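PDB 5LKW: putative OmpA family lipoprotein from Burkholderia cenocepacia, which probably binds the diaminopimelic acid of peptidoglycan as the outer-membrane member of the Tol-Pal system, thought to aid membrane invagination in division and outer-membrane integrity. Local coordinates for residues D21-S26 with L66-K71; Y41-P46 with L83-S88; H49-G54 with Q89-S94; N55-G60 with Q112-D117. All blocks are in the same frame, centred on the assembly; numbering follows the deposited sequence.

Contact 1: D21-S26 with L66-K71. With API (2,6-diaminopimelic acid), chain C.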
loop_
_atom_site.group_PDB
_atom_site.type_symbol
_atom_site.label_atom_id
_atom_site.label_comp_id
_atom_site.label_asym_id
_atom_site.label_seq_id
_atom_site.Cartn_x
_atom_site.Cartn_y
_atom_site.Cartn_z
ATOM N N ASP A 21 3.431 -11.618 -0.420
ATOM C CA ASP A 21 3.756 -12.900 -1.013
ATOM C C ASP A 21 2.884 -13.212 -2.232
ATOM O O ASP A 21 1.838 -12.593 -2.467
ATOM C CB ASP A 21 3.593 -14.011 0.021
ATOM C CG ASP A 21 4.684 -13.986 1.026
ATOM O OD1 ASP A 21 5.652 -13.204 0.833
ATOM O OD2 ASP A 21 4.556 -14.750 1.977
ATOM N N PHE A 22 3.324 -14.210 -2.981
ATOM C CA PHE A 22 2.676 -14.598 -4.196
ATOM C C PHE A 22 1.225 -14.905 -3.871
ATOM O O PHE A 22 0.948 -15.682 -2.952
ATOM C CB PHE A 22 3.444 -15.810 -4.742
ATOM C CG PHE A 22 2.607 -16.841 -5.411
ATOM C CD1 PHE A 22 2.437 -16.823 -6.799
ATOM C CD2 PHE A 22 2.066 -17.911 -4.662
ATOM C CE1 PHE A 22 1.679 -17.834 -7.441
ATOM C CE2 PHE A 22 1.309 -18.902 -5.272
ATOM C CZ PHE A 22 1.103 -18.865 -6.670
ATOM N N ASP A 23 0.306 -14.275 -4.598
ATOM C CA ASP A 23 -1.087 -14.556 -4.428
ATOM C C ASP A 23 -1.604 -14.151 -3.026
ATOM O O ASP A 23 -2.720 -14.497 -2.632
ATOM C CB ASP A 23 -1.293 -16.063 -4.659
ATOM C CG ASP A 23 -2.342 -16.367 -5.662
ATOM O OD1 ASP A 23 -3.027 -15.417 -6.155
ATOM O OD2 ASP A 23 -2.454 -17.586 -5.978
ATOM N N SER A 24 -0.845 -13.378 -2.272
ATOM C CA SER A 24 -1.352 -13.011 -0.963
ATOM C C SER A 24 -1.733 -11.543 -0.833
ATOM O O SER A 24 -1.106 -10.652 -1.422
ATOM C CB SER A 24 -0.358 -13.449 0.112
ATOM O OG SER A 24 -0.614 -12.877 1.401
ATOM N N TYR A 25 -2.789 -11.300 -0.065
ATOM C CA TYR A 25 -3.027 -9.973 0.475
ATOM C C TYR A 25 -2.837 -9.846 1.968
ATOM O O TYR A 25 -3.348 -8.885 2.522
ATOM C CB TYR A 25 -4.379 -9.398 0.035
ATOM C CG TYR A 25 -5.558 -10.276 0.372
ATOM C CD1 TYR A 25 -6.256 -10.114 1.565
ATOM C CD2 TYR A 25 -5.981 -11.257 -0.511
ATOM C CE1 TYR A 25 -7.345 -10.945 1.892
ATOM C CE2 TYR A 25 -7.058 -12.079 -0.207
ATOM C CZ TYR A 25 -7.749 -11.916 0.994
ATOM O OH TYR A 25 -8.831 -12.733 1.274
ATOM N N SER A 26 -2.100 -10.772 2.628
ATOM C CA SER A 26 -1.787 -10.610 4.061
ATOM C C SER A 26 -0.729 -9.547 4.277
ATOM O O SER A 26 0.381 -9.643 3.713
ATOM C CB SER A 26 -1.209 -11.873 4.691
ATOM O OG SER A 26 -1.982 -12.994 4.312
ATOM N N LEU A 66 -6.652 -7.335 -10.823
ATOM C CA LEU A 66 -7.432 -6.208 -10.359
ATOM C C LEU A 66 -8.065 -6.524 -8.997
ATOM O O LEU A 66 -7.993 -5.701 -8.101
ATOM C CB LEU A 66 -8.517 -5.837 -11.403
ATOM C CG LEU A 66 -8.983 -4.405 -11.270
ATOM C CD1 LEU A 66 -7.961 -3.378 -11.937
ATOM C CD2 LEU A 66 -10.434 -4.272 -11.832
ATOM N N ALA A 67 -8.703 -7.694 -8.864
ATOM C CA ALA A 67 -9.323 -8.110 -7.593
ATOM C C ALA A 67 -8.265 -8.256 -6.485
ATOM O O ALA A 67 -8.445 -7.747 -5.387
ATOM C CB ALA A 67 -10.102 -9.417 -7.763
ATOM N N LEU A 68 -7.145 -8.925 -6.812
ATOM C CA LEU A 68 -6.024 -9.065 -5.892
ATOM C C LEU A 68 -5.460 -7.682 -5.456
ATOM O O LEU A 68 -5.295 -7.389 -4.243
ATOM C CB LEU A 68 -4.936 -9.959 -6.541
ATOM C CG LEU A 68 -3.649 -10.127 -5.710
ATOM C CD1 LEU A 68 -3.988 -10.622 -4.290
ATOM C CD2 LEU A 68 -2.711 -11.116 -6.415
ATOM N N GLY A 69 -5.161 -6.826 -6.413
ATOM C CA GLY A 69 -4.704 -5.471 -6.050
ATOM C C GLY A 69 -5.665 -4.777 -5.080
ATOM O O GLY A 69 -5.228 -4.148 -4.148
ATOM N N GLN A 70 -6.983 -4.882 -5.318
ATOM C CA GLN A 70 -7.985 -4.268 -4.430
ATOM C C GLN A 70 -7.857 -4.784 -3.014
ATOM O O GLN A 70 -7.826 -4.005 -2.038
ATOM C CB GLN A 70 -9.441 -4.396 -5.000
ATOM C CG GLN A 70 -10.470 -3.571 -4.236
ATOM C CD GLN A 70 -10.186 -2.056 -4.190
ATOM O OE1 GLN A 70 -9.777 -1.457 -5.169
ATOM N NE2 GLN A 70 -10.489 -1.427 -3.051
ATOM N N LYS A 71 -7.726 -6.090 -2.885
ATOM C CA LYS A 71 -7.649 -6.722 -1.579
ATOM C C LYS A 71 -6.383 -6.301 -0.819
ATOM O O LYS A 71 -6.409 -6.038 0.397
ATOM C CB LYS A 71 -7.757 -8.238 -1.745
ATOM C CG LYS A 71 -9.237 -8.769 -1.747
ATOM C CD LYS A 71 -9.266 -10.261 -2.045
ATOM C CE LYS A 71 -10.547 -10.970 -1.464
ATOM N NZ LYS A 71 -11.737 -10.109 -1.780
HETATM C C API C . 0.351 -11.731 -7.416
HETATM C CA API C . -0.172 -12.654 -8.489
HETATM C C3 API C . 0.552 -13.983 -8.708
HETATM C C4 API C . -0.169 -14.750 -9.836
HETATM C C5 API C . -0.534 -16.208 -9.502
HETATM C C6 API C . -1.408 -16.902 -10.565
HETATM O O API C . 0.506 -10.569 -7.768
HETATM O OXT API C . 0.615 -12.051 -6.234
HETATM N N API C . -0.068 -11.900 -9.737
#
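One face of the Tyr25 ring is covered by the aliphatic chain of Lys71: CB lies above the plane toward the rim, and CD sits 3.9 Å from the centroid of the Tyr25 ring, a CH-pi contact. At the edge of the same ring, near its plane, Leu68 CD1 stands 4.3 Å from Tyr25 CD2. The ring comes down on the helix because CG of Tyr25 lies between its backbone N and carbonyl carbon (chi1 56°), a cramped setting that turns it over Lys71. Lysine suits this place, since its methylenes can line a phenol while the chain, bent at its last torsion, carries the ammonium group onward. The second flat group, Phe22, has Asp23 CB over one face, and Phe22 CE1 comes within 3.4 Å of C5 of the diaminopimelic acid (API), which approaches the ring obliquely. Residues 21-24 form a type II beta turn in the loop after strand 17-19, and with helix 62-82 they make one wall of the pocket in this OmpA-like domain, where the peptidoglycan amino acid is bound. The turn presents its backbone to the ligand carboxylate, with a hydrogen bond of 2.8 Å from Asp23 N to API OXT. From the helix side Leu68 CD2 lies 3.3 Å from API C. The other branch, Leu68 CD1, lies 4.1 Å from Ser24 O. Arg72, whose NE donates to Ser24 O, also reaches the ligand through NH2, and Asp23 OD1 is hydrogen-bonded to Tyr64 OH.

Contact 2: Y41-P46 with L83-S88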
loop_
_atom_site.group_PDB
_atom_site.type_symbol
_atom_site.label_atom_id
_atom_site.label_comp_id
_atom_site.label_asym_id
_atom_site.label_seq_id
_atom_site.Cartn_x
_atom_site.Cartn_y
_atom_site.Cartn_z
ATOM N N TYR A 41 0.614 9.731 12.118
ATOM C CA TYR A 41 0.604 10.890 11.250
ATOM C C TYR A 41 -0.814 11.264 10.782
ATOM O O TYR A 41 -1.257 12.397 10.980
ATOM C CB TYR A 41 1.577 10.731 10.075
ATOM C CG TYR A 41 1.572 11.943 9.181
ATOM C CD1 TYR A 41 2.590 12.896 9.245
ATOM C CD2 TYR A 41 0.542 12.147 8.292
ATOM C CE1 TYR A 41 2.586 14.009 8.418
ATOM C CE2 TYR A 41 0.515 13.265 7.466
ATOM C CZ TYR A 41 1.537 14.189 7.523
ATOM O OH TYR A 41 1.478 15.299 6.684
ATOM N N LEU A 42 -1.534 10.310 10.205
ATOM C CA LEU A 42 -2.915 10.525 9.762
ATOM C C LEU A 42 -3.923 11.084 10.836
ATOM O O LEU A 42 -4.608 12.087 10.598
ATOM C CB LEU A 42 -3.460 9.266 9.066
ATOM C CG LEU A 42 -2.867 9.013 7.654
ATOM C CD1 LEU A 42 -3.295 7.659 7.096
ATOM C CD2 LEU A 42 -3.211 10.129 6.666
ATOM N N LYS A 43 -4.015 10.401 11.974
ATOM C CA LYS A 43 -4.872 10.791 13.104
ATOM C C LYS A 43 -4.587 12.197 13.631
ATOM O O LYS A 43 -5.504 12.924 14.050
ATOM C CB LYS A 43 -4.691 9.785 14.242
ATOM C CG LYS A 43 -5.557 8.520 14.119
ATOM C CD LYS A 43 -5.306 7.532 15.294
ATOM C CE LYS A 43 -3.884 6.986 15.228
ATOM N NZ LYS A 43 -3.266 6.568 16.530
ATOM N N SER A 44 -3.311 12.559 13.628
ATOM C CA SER A 44 -2.863 13.856 14.086
ATOM C C SER A 44 -2.895 14.942 12.993
ATOM O O SER A 44 -2.636 16.100 13.300
ATOM C CB SER A 44 -1.478 13.735 14.734
ATOM O OG SER A 44 -0.479 13.509 13.769
ATOM N N HIS A 45 -3.207 14.571 11.743
ATOM C CA HIS A 45 -3.400 15.520 10.652
ATOM C C HIS A 45 -4.696 15.329 9.847
ATOM O O HIS A 45 -4.608 15.110 8.636
ATOM C CB HIS A 45 -2.235 15.470 9.666
ATOM C CG HIS A 45 -0.898 15.723 10.282
ATOM N ND1 HIS A 45 -0.380 14.944 11.295
ATOM C CD2 HIS A 45 0.052 16.646 10.000
ATOM C CE1 HIS A 45 0.816 15.391 11.634
ATOM N NE2 HIS A 45 1.113 16.411 10.849
ATOM N N PRO A 46 -5.890 15.479 10.481
ATOM C CA PRO A 46 -7.249 15.217 9.944
ATOM C C PRO A 46 -7.526 15.640 8.499
ATOM O O PRO A 46 -8.458 15.110 7.842
ATOM C CB PRO A 46 -8.167 16.035 10.879
ATOM C CG PRO A 46 -7.230 16.718 11.901
ATOM C CD PRO A 46 -5.976 15.932 11.877
ATOM N N LEU A 83 -6.065 0.959 13.588
ATOM C CA LEU A 83 -5.285 1.856 14.449
ATOM C C LEU A 83 -5.967 3.203 14.673
ATOM O O LEU A 83 -5.383 4.103 15.238
ATOM C CB LEU A 83 -3.848 2.025 13.962
ATOM C CG LEU A 83 -3.052 0.720 13.892
ATOM C CD1 LEU A 83 -1.844 0.864 13.012
ATOM C CD2 LEU A 83 -2.627 0.184 15.293
ATOM N N GLY A 84 -7.204 3.325 14.224
ATOM C CA GLY A 84 -8.008 4.553 14.471
ATOM C C GLY A 84 -7.965 5.682 13.463
ATOM O O GLY A 84 -8.436 6.798 13.769
ATOM N N VAL A 85 -7.405 5.440 12.269
ATOM C CA VAL A 85 -7.483 6.437 11.202
ATOM C C VAL A 85 -8.928 6.501 10.702
ATOM O O VAL A 85 -9.576 5.482 10.577
ATOM C CB VAL A 85 -6.509 6.127 9.990
ATOM C CG1 VAL A 85 -6.689 7.153 8.904
ATOM C CG2 VAL A 85 -5.055 6.097 10.438
ATOM N N ASN A 86 -9.435 7.710 10.441
ATOM C CA ASN A 86 -10.762 7.881 9.818
ATOM C C ASN A 86 -10.775 7.383 8.407
ATOM O O ASN A 86 -9.918 7.768 7.617
ATOM C CB ASN A 86 -11.124 9.365 9.690
ATOM C CG ASN A 86 -11.204 10.056 11.009
ATOM O OD1 ASN A 86 -12.158 9.858 11.751
ATOM N ND2 ASN A 86 -10.203 10.889 11.315
ATOM N N ASP A 87 -11.803 6.610 8.072
ATOM C CA ASP A 87 -12.065 6.186 6.697
ATOM C C ASP A 87 -12.024 7.334 5.717
ATOM O O ASP A 87 -11.633 7.127 4.553
ATOM C CB ASP A 87 -13.439 5.539 6.585
ATOM C CG ASP A 87 -13.656 4.455 7.622
ATOM O OD1 ASP A 87 -12.642 3.838 8.073
ATOM O OD2 ASP A 87 -14.843 4.240 8.002
ATOM N N SER A 88 -12.479 8.527 6.158
ATOM C CA SER A 88 -12.497 9.711 5.294
ATOM C C SER A 88 -11.096 10.181 4.871
ATOM O O SER A 88 -10.969 10.972 3.945
ATOM C CB SER A 88 -13.212 10.891 5.972
ATOM O OG SER A 88 -12.358 11.447 6.964
#
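Leu42 and Val85 meet at a slant, the flank of the leucine laid against both methyls of the valine. Leu42 CB is 3.8 Å from Val85 CG2, and Leu42 CD1 is 3.9 Å from Val85 CG1. Val85 sets CG1 anti to its N (chi1 177°) and CG2 anti to its carbonyl carbon, and this fork takes the leucine from both branches; a beta-branched residue presents two methyls at once to the leucine. Lys43 runs alongside the backbone of the other segment instead of meeting a side chain end-on. Its CG lies 3.4 Å from Gly84 O and its CE 3.2 Å from Leu83 O, so the methylenes follow two successive carbonyls. The bend at chi3 (-66°) lets the chain turn along them, and the ammonium nitrogen is hydrogen-bonded to Gln40 OE1 on its own helix. Gly84 is the C-prime residue of the Schellman motif that ends helix 62-82; its positive phi is a conformation glycine takes readily, and Lys43 passes over its carbonyl. The contact joins the last turn of helix 32-44 to the loop that leaves helix 62-82 for strand 90-96. Met80 of helix 62-82 touches both Leu42 and Val85, Ala39 and Met35 of helix 32-44 receive Leu83, and Leu42 O is bonded to Gln89 NE2 just before strand 90-96.

Contact 3: H49-G54 with Q89-S94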
loop_
_atom_site.group_PDB
_atom_site.type_symbol
_atom_site.label_atom_id
_atom_site.label_comp_id
_atom_site.label_asym_id
_atom_site.label_seq_id
_atom_site.Cartn_x
_atom_site.Cartn_y
_atom_site.Cartn_z
ATOM N N HIS A 49 -5.050 13.361 3.398
ATOM C CA HIS A 49 -5.642 12.250 2.697
ATOM C C HIS A 49 -4.572 11.373 2.004
ATOM O O HIS A 49 -3.605 11.882 1.442
ATOM C CB HIS A 49 -6.681 12.767 1.713
ATOM C CG HIS A 49 -7.975 13.150 2.369
ATOM N ND1 HIS A 49 -8.034 13.974 3.476
ATOM C CD2 HIS A 49 -9.256 12.808 2.087
ATOM C CE1 HIS A 49 -9.293 14.136 3.842
ATOM N NE2 HIS A 49 -10.055 13.447 3.008
ATOM N N VAL A 50 -4.770 10.061 2.054
ATOM C CA VAL A 50 -3.806 9.122 1.487
ATOM C C VAL A 50 -4.585 8.234 0.529
ATOM O O VAL A 50 -5.675 7.766 0.836
ATOM C CB VAL A 50 -3.068 8.290 2.596
ATOM C CG1 VAL A 50 -4.030 7.388 3.373
ATOM C CG2 VAL A 50 -1.933 7.467 2.031
ATOM N N LEU A 51 -4.018 8.036 -0.650
ATOM C CA LEU A 51 -4.545 7.081 -1.583
ATOM C C LEU A 51 -3.733 5.815 -1.431
ATOM O O LEU A 51 -2.519 5.851 -1.553
ATOM C CB LEU A 51 -4.372 7.616 -2.998
ATOM C CG LEU A 51 -4.968 6.793 -4.109
ATOM C CD1 LEU A 51 -6.510 6.864 -4.122
ATOM C CD2 LEU A 51 -4.358 7.334 -5.442
ATOM N N ILE A 52 -4.397 4.689 -1.214
ATOM C CA ILE A 52 -3.669 3.429 -1.042
ATOM C C ILE A 52 -3.902 2.618 -2.310
ATOM O O ILE A 52 -5.001 2.174 -2.545
ATOM C CB ILE A 52 -4.184 2.622 0.208
ATOM C CG1 ILE A 52 -3.942 3.379 1.542
ATOM C CG2 ILE A 52 -3.535 1.209 0.302
ATOM C CD1 ILE A 52 -4.990 2.911 2.565
ATOM N N GLN A 53 -2.852 2.441 -3.117
ATOM C CA GLN A 53 -2.880 1.765 -4.427
ATOM C C GLN A 53 -2.248 0.352 -4.336
ATOM O O GLN A 53 -1.043 0.214 -4.046
ATOM C CB GLN A 53 -2.047 2.542 -5.443
ATOM C CG GLN A 53 -2.351 4.019 -5.593
ATOM C CD GLN A 53 -1.663 4.590 -6.809
ATOM O OE1 GLN A 53 -0.437 4.562 -6.909
ATOM N NE2 GLN A 53 -2.447 5.100 -7.745
ATOM N N GLY A 54 -3.071 -0.663 -4.584
ATOM C CA GLY A 54 -2.661 -2.061 -4.711
ATOM C C GLY A 54 -2.244 -2.429 -6.140
ATOM O O GLY A 54 -2.907 -2.055 -7.107
ATOM N N GLN A 89 -10.035 9.729 5.535
ATOM C CA GLN A 89 -8.718 10.151 5.060
ATOM C C GLN A 89 -8.028 9.104 4.177
ATOM O O GLN A 89 -6.870 9.287 3.797
ATOM C CB GLN A 89 -7.818 10.582 6.200
ATOM C CG GLN A 89 -8.305 11.777 7.013
ATOM C CD GLN A 89 -7.482 11.930 8.286
ATOM O OE1 GLN A 89 -7.923 11.552 9.366
ATOM N NE2 GLN A 89 -6.247 12.398 8.146
ATOM N N MET A 90 -8.746 8.018 3.855
ATOM C CA MET A 90 -8.147 6.853 3.201
ATOM C C MET A 90 -9.015 6.425 2.052
ATOM O O MET A 90 -10.240 6.312 2.201
ATOM C CB MET A 90 -8.049 5.696 4.201
ATOM C CG MET A 90 -6.983 5.934 5.260
ATOM S SD MET A 90 -6.742 4.505 6.276
ATOM C CE MET A 90 -8.441 4.308 6.953
ATOM N N GLU A 91 -8.384 6.161 0.915
ATOM C CA GLU A 91 -9.100 5.591 -0.222
ATOM C C GLU A 91 -8.292 4.381 -0.744
ATOM O O GLU A 91 -7.101 4.534 -1.035
ATOM C CB GLU A 91 -9.299 6.647 -1.308
ATOM C CG GLU A 91 -10.252 6.177 -2.445
ATOM C CD GLU A 91 -10.350 7.227 -3.554
ATOM O OE1 GLU A 91 -9.898 8.359 -3.298
ATOM O OE2 GLU A 91 -10.853 6.938 -4.654
ATOM N N ALA A 92 -8.912 3.189 -0.779
ATOM C CA ALA A 92 -8.220 1.962 -1.275
ATOM C C ALA A 92 -8.595 1.785 -2.742
ATOM O O ALA A 92 -9.773 1.645 -3.060
ATOM C CB ALA A 92 -8.653 0.741 -0.500
ATOM N N VAL A 93 -7.616 1.846 -3.638
ATOM C CA VAL A 93 -7.841 1.512 -5.062
ATOM C C VAL A 93 -6.872 0.430 -5.597
ATOM O O VAL A 93 -5.817 0.160 -4.996
ATOM C CB VAL A 93 -7.724 2.752 -5.951
ATOM C CG1 VAL A 93 -8.830 3.726 -5.610
ATOM C CG2 VAL A 93 -6.308 3.402 -5.811
ATOM N N SER A 94 -7.212 -0.148 -6.737
ATOM C CA SER A 94 -6.358 -1.154 -7.406
ATOM C C SER A 94 -5.895 -0.719 -8.808
ATOM O O SER A 94 -6.739 -0.355 -9.642
ATOM C CB SER A 94 -7.120 -2.451 -7.620
ATOM O OG SER A 94 -6.212 -3.490 -8.074
#
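His49 lays its imidazole face on the backbone of Gln89: the CA of Gln89 sits over the centre of the ring, 4.0 Å from the His49 centroid, a CH-pi contact, and the two side chains cross at about a right angle. From here strands 50-54 and 90-94 run parallel, their short axes 25° apart, in exact step from Val50 beside Met90 to Gly54 beside Ser94. On the face carrying Leu51, Gln53, Glu91 and Val93, the hollow between alternate residues of one strand takes a bump from the other. Leu51 CD1 drops between Glu91 and Val93, 3.8 Å from Glu91 OE1 and 3.9 Å from Val93 CG2; chi1 of -175° swings its isobutyl group toward the partner strand. Val93 CG2 in turn lies between Leu51 and Gln53, whose CG is 4.0 Å away from that CG2. Beta-branched valine fits this slot, and the extended Glu91 adds methylenes beside leucine. On the other face Val50 CG1 rests 3.8 Å from Met90 CG, the two side chains side by side, and small Ala92 sits beside Ile52. The strands are the two arms of a beta-alpha-beta unit, connected through helix 62-82, which lies over Ile52 and Met90. Five backbone hydrogen bonds join them, among them Ile52 N to Glu91 O at 2.7 Å and nearly straight at 174°. These bonds hold the strands together whatever the side chains, and the residue types serve the two faces: one largely apolar against the helix, with Ser94 bonded to Leu66 O at its end, the other mixing aliphatic and polar groups.

Contact 4: N55-G60 with Q112-D117. With API (2,6-diaminopimelic acid), chain C.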
loop_
_atom_site.group_PDB
_atom_site.type_symbol
_atom_site.label_atom_id
_atom_site.label_comp_id
_atom_site.label_asym_id
_atom_site.label_seq_id
_atom_site.Cartn_x
_atom_site.Cartn_y
_atom_site.Cartn_z
ATOM N N ASN A 55 -1.145 -3.151 -6.234
ATOM C CA ASN A 55 -0.481 -3.557 -7.483
ATOM C C ASN A 55 -0.228 -5.075 -7.337
ATOM O O ASN A 55 -0.219 -5.616 -6.215
ATOM C CB ASN A 55 0.842 -2.791 -7.729
ATOM C CG ASN A 55 0.659 -1.252 -7.842
ATOM O OD1 ASN A 55 0.501 -0.746 -8.932
ATOM N ND2 ASN A 55 0.645 -0.537 -6.706
ATOM N N THR A 56 -0.039 -5.769 -8.458
ATOM C CA THR A 56 0.167 -7.197 -8.433
ATOM C C THR A 56 1.346 -7.469 -9.413
ATOM O O THR A 56 1.707 -6.611 -10.223
ATOM C CB THR A 56 -1.094 -7.977 -8.931
ATOM O OG1 THR A 56 -1.228 -7.792 -10.361
ATOM C CG2 THR A 56 -2.374 -7.544 -8.216
ATOM N N ASP A 57 1.949 -8.632 -9.369
ATOM C CA ASP A 57 2.796 -8.971 -10.545
ATOM C C ASP A 57 1.920 -9.418 -11.777
ATOM O O ASP A 57 0.701 -9.431 -11.695
ATOM C CB ASP A 57 3.956 -9.926 -10.216
ATOM C CG ASP A 57 3.472 -11.317 -9.807
ATOM O OD1 ASP A 57 2.727 -11.936 -10.594
ATOM O OD2 ASP A 57 3.839 -11.810 -8.709
ATOM N N GLU A 58 2.544 -9.667 -12.935
ATOM C CA GLU A 58 1.811 -9.750 -14.223
ATOM C C GLU A 58 1.132 -11.126 -14.434
ATOM O O GLU A 58 0.322 -11.349 -15.396
ATOM C CB GLU A 58 2.756 -9.413 -15.384
ATOM C CG GLU A 58 3.911 -10.511 -15.500
ATOM C CD GLU A 58 5.119 -10.056 -16.337
ATOM O OE1 GLU A 58 6.181 -10.690 -16.196
ATOM O OE2 GLU A 58 5.022 -9.112 -17.152
ATOM N N ARG A 59 1.452 -12.054 -13.548
ATOM C CA ARG A 59 0.978 -13.406 -13.708
ATOM C C ARG A 59 -0.506 -13.434 -13.384
ATOM O O ARG A 59 -0.973 -12.925 -12.335
ATOM C CB ARG A 59 1.722 -14.375 -12.805
ATOM C CG ARG A 59 3.188 -14.528 -13.116
ATOM C CD ARG A 59 3.795 -15.420 -12.023
ATOM N NE ARG A 59 3.958 -14.744 -10.719
ATOM C CZ ARG A 59 4.522 -15.308 -9.646
ATOM N NH1 ARG A 59 4.991 -16.576 -9.713
ATOM N NH2 ARG A 59 4.674 -14.595 -8.512
ATOM N N GLY A 60 -1.261 -13.950 -14.335
ATOM C CA GLY A 60 -2.658 -14.214 -14.062
ATOM C C GLY A 60 -3.437 -13.168 -14.801
ATOM O O GLY A 60 -2.889 -12.215 -15.375
ATOM N N GLN A 112 8.738 -7.122 -6.652
ATOM C CA GLN A 112 8.716 -5.672 -6.554
ATOM C C GLN A 112 7.337 -5.092 -6.891
ATOM O O GLN A 112 7.069 -3.956 -6.537
ATOM C CB GLN A 112 9.745 -5.121 -7.527
ATOM C CG GLN A 112 11.242 -5.490 -7.082
ATOM C CD GLN A 112 12.309 -5.005 -8.061
ATOM O OE1 GLN A 112 12.416 -3.783 -8.324
ATOM N NE2 GLN A 112 13.090 -5.963 -8.648
ATOM N N ASN A 113 6.523 -5.847 -7.655
ATOM C CA ASN A 113 5.251 -5.378 -8.130
ATOM C C ASN A 113 4.078 -5.833 -7.308
ATOM O O ASN A 113 2.981 -5.336 -7.577
ATOM C CB ASN A 113 4.988 -5.686 -9.639
ATOM C CG ASN A 113 6.062 -5.063 -10.572
ATOM O OD1 ASN A 113 6.675 -4.029 -10.262
ATOM N ND2 ASN A 113 6.320 -5.734 -11.689
ATOM N N ARG A 114 4.280 -6.791 -6.367
ATOM C CA ARG A 114 3.218 -7.302 -5.453
ATOM C C ARG A 114 3.266 -6.391 -4.252
ATOM O O ARG A 114 3.975 -6.671 -3.305
ATOM C CB ARG A 114 3.539 -8.712 -5.001
ATOM C CG ARG A 114 3.466 -9.779 -6.135
ATOM C CD ARG A 114 3.478 -11.196 -5.511
ATOM N NE ARG A 114 4.712 -11.545 -4.789
ATOM C CZ ARG A 114 5.844 -11.968 -5.359
ATOM N NH1 ARG A 114 5.897 -12.101 -6.697
ATOM N NH2 ARG A 114 6.920 -12.318 -4.577
ATOM N N ARG A 115 2.621 -5.243 -4.379
ATOM C CA ARG A 115 2.973 -4.067 -3.603
ATOM C C ARG A 115 1.774 -3.170 -3.434
ATOM O O ARG A 115 0.929 -3.054 -4.351
ATOM C CB ARG A 115 4.072 -3.252 -4.328
ATOM C CG ARG A 115 4.857 -2.232 -3.453
ATOM C CD ARG A 115 5.946 -1.420 -4.315
ATOM N NE ARG A 115 5.193 -0.567 -5.223
ATOM C CZ ARG A 115 4.916 -0.806 -6.499
ATOM N NH1 ARG A 115 5.422 -1.867 -7.158
ATOM N NH2 ARG A 115 4.089 0.036 -7.126
ATOM N N ALA A 116 1.721 -2.497 -2.278
ATOM C CA ALA A 116 0.713 -1.441 -2.049
ATOM C C ALA A 116 1.416 -0.202 -1.619
ATOM O O ALA A 116 2.255 -0.283 -0.703
ATOM C CB ALA A 116 -0.337 -1.880 -0.929
ATOM N N ASP A 117 1.087 0.938 -2.268
ATOM C CA ASP A 117 1.700 2.218 -1.950
ATOM C C ASP A 117 0.709 3.177 -1.281
ATOM O O ASP A 117 -0.441 3.340 -1.748
ATOM C CB ASP A 117 2.238 2.949 -3.217
ATOM C CG ASP A 117 3.202 2.108 -4.040
ATOM O OD1 ASP A 117 4.091 1.428 -3.453
ATOM O OD2 ASP A 117 3.083 2.176 -5.300
HETATM C C API C . 0.351 -11.731 -7.416
HETATM C CA API C . -0.172 -12.654 -8.489
HETATM C C3 API C . 0.552 -13.983 -8.708
HETATM C C4 API C . -0.169 -14.750 -9.836
HETATM C C5 API C . -0.534 -16.208 -9.502
HETATM C C6 API C . -1.408 -16.902 -10.565
HETATM O O API C . 0.506 -10.569 -7.768
HETATM O OXT API C . 0.615 -12.051 -6.234
HETATM N N API C . -0.068 -11.900 -9.737
HETATM O O HOH W 1 2.071 1.264 -9.295
HETATM O O HOH W 2 5.262 -8.022 -13.075
#
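Asp57 and Arg114 lie side by side, and Arg114 NH1 donates to Asp57 OD2 at 2.9 Å, in the plane of the guanidinium but on the anti side of the carboxylate; the two planes stand 85° apart. Arg59 takes the same carboxylate side-on, NE to OD1 and NH2 to OD2, from above its plane. Asp57 OD1 accepts from API N, the amine of diaminopimelic acid, at 2.9 Å; it also accepts from Arg59 N, an Asx turn. An aspartate suits this hub, because one short carboxylate holds two arginines and the ligand and would partly offset the charge of the arginines and the ligand's ammonium group. Asp57 N meets API O at 2.9 Å, and API OXT lies 3.1 Å from Arg114 CD. Arg59 O accepts from the ligand amine as well. Farther back, Asn55 N bonds to Arg115 O at 2.8 Å, while Arg115 grips Asp117 side-on, whose OD1 also bonds Ser17 OG of strand 17-19. A water donates to Asn55 OD1 and accepts a weak bond from Arg115 NH2. Phe20 O receives Arg114 NE. The contact lies where strand 50-55 leaves the sheet beside strand 115-120, with Trp110 of helix 107-113 against Asp57 and Arg59.

From the N terminus, the loop 21-26 comes first, and contact 1 brings it against helix 62-82, closing a long excursion through helix 32-44 and strand 50-55. Contact 2 ties the end of helix 32-44 to the turn after helix 62-82, and contact 3 pairs strand 50-55 with strand 90-96. Contact 4 brings the loop after strand 50-55 to the start of strand 115-120. Every pair of contacts crosses; none is nested. Contacts 1 and 4, centres about 8 Å apart, share the diaminopimelic acid, whereas contact 2 lies on the opposite side of the chain's centre. Contact 3 touches all three, through Ser94, Gln89 and Gln53.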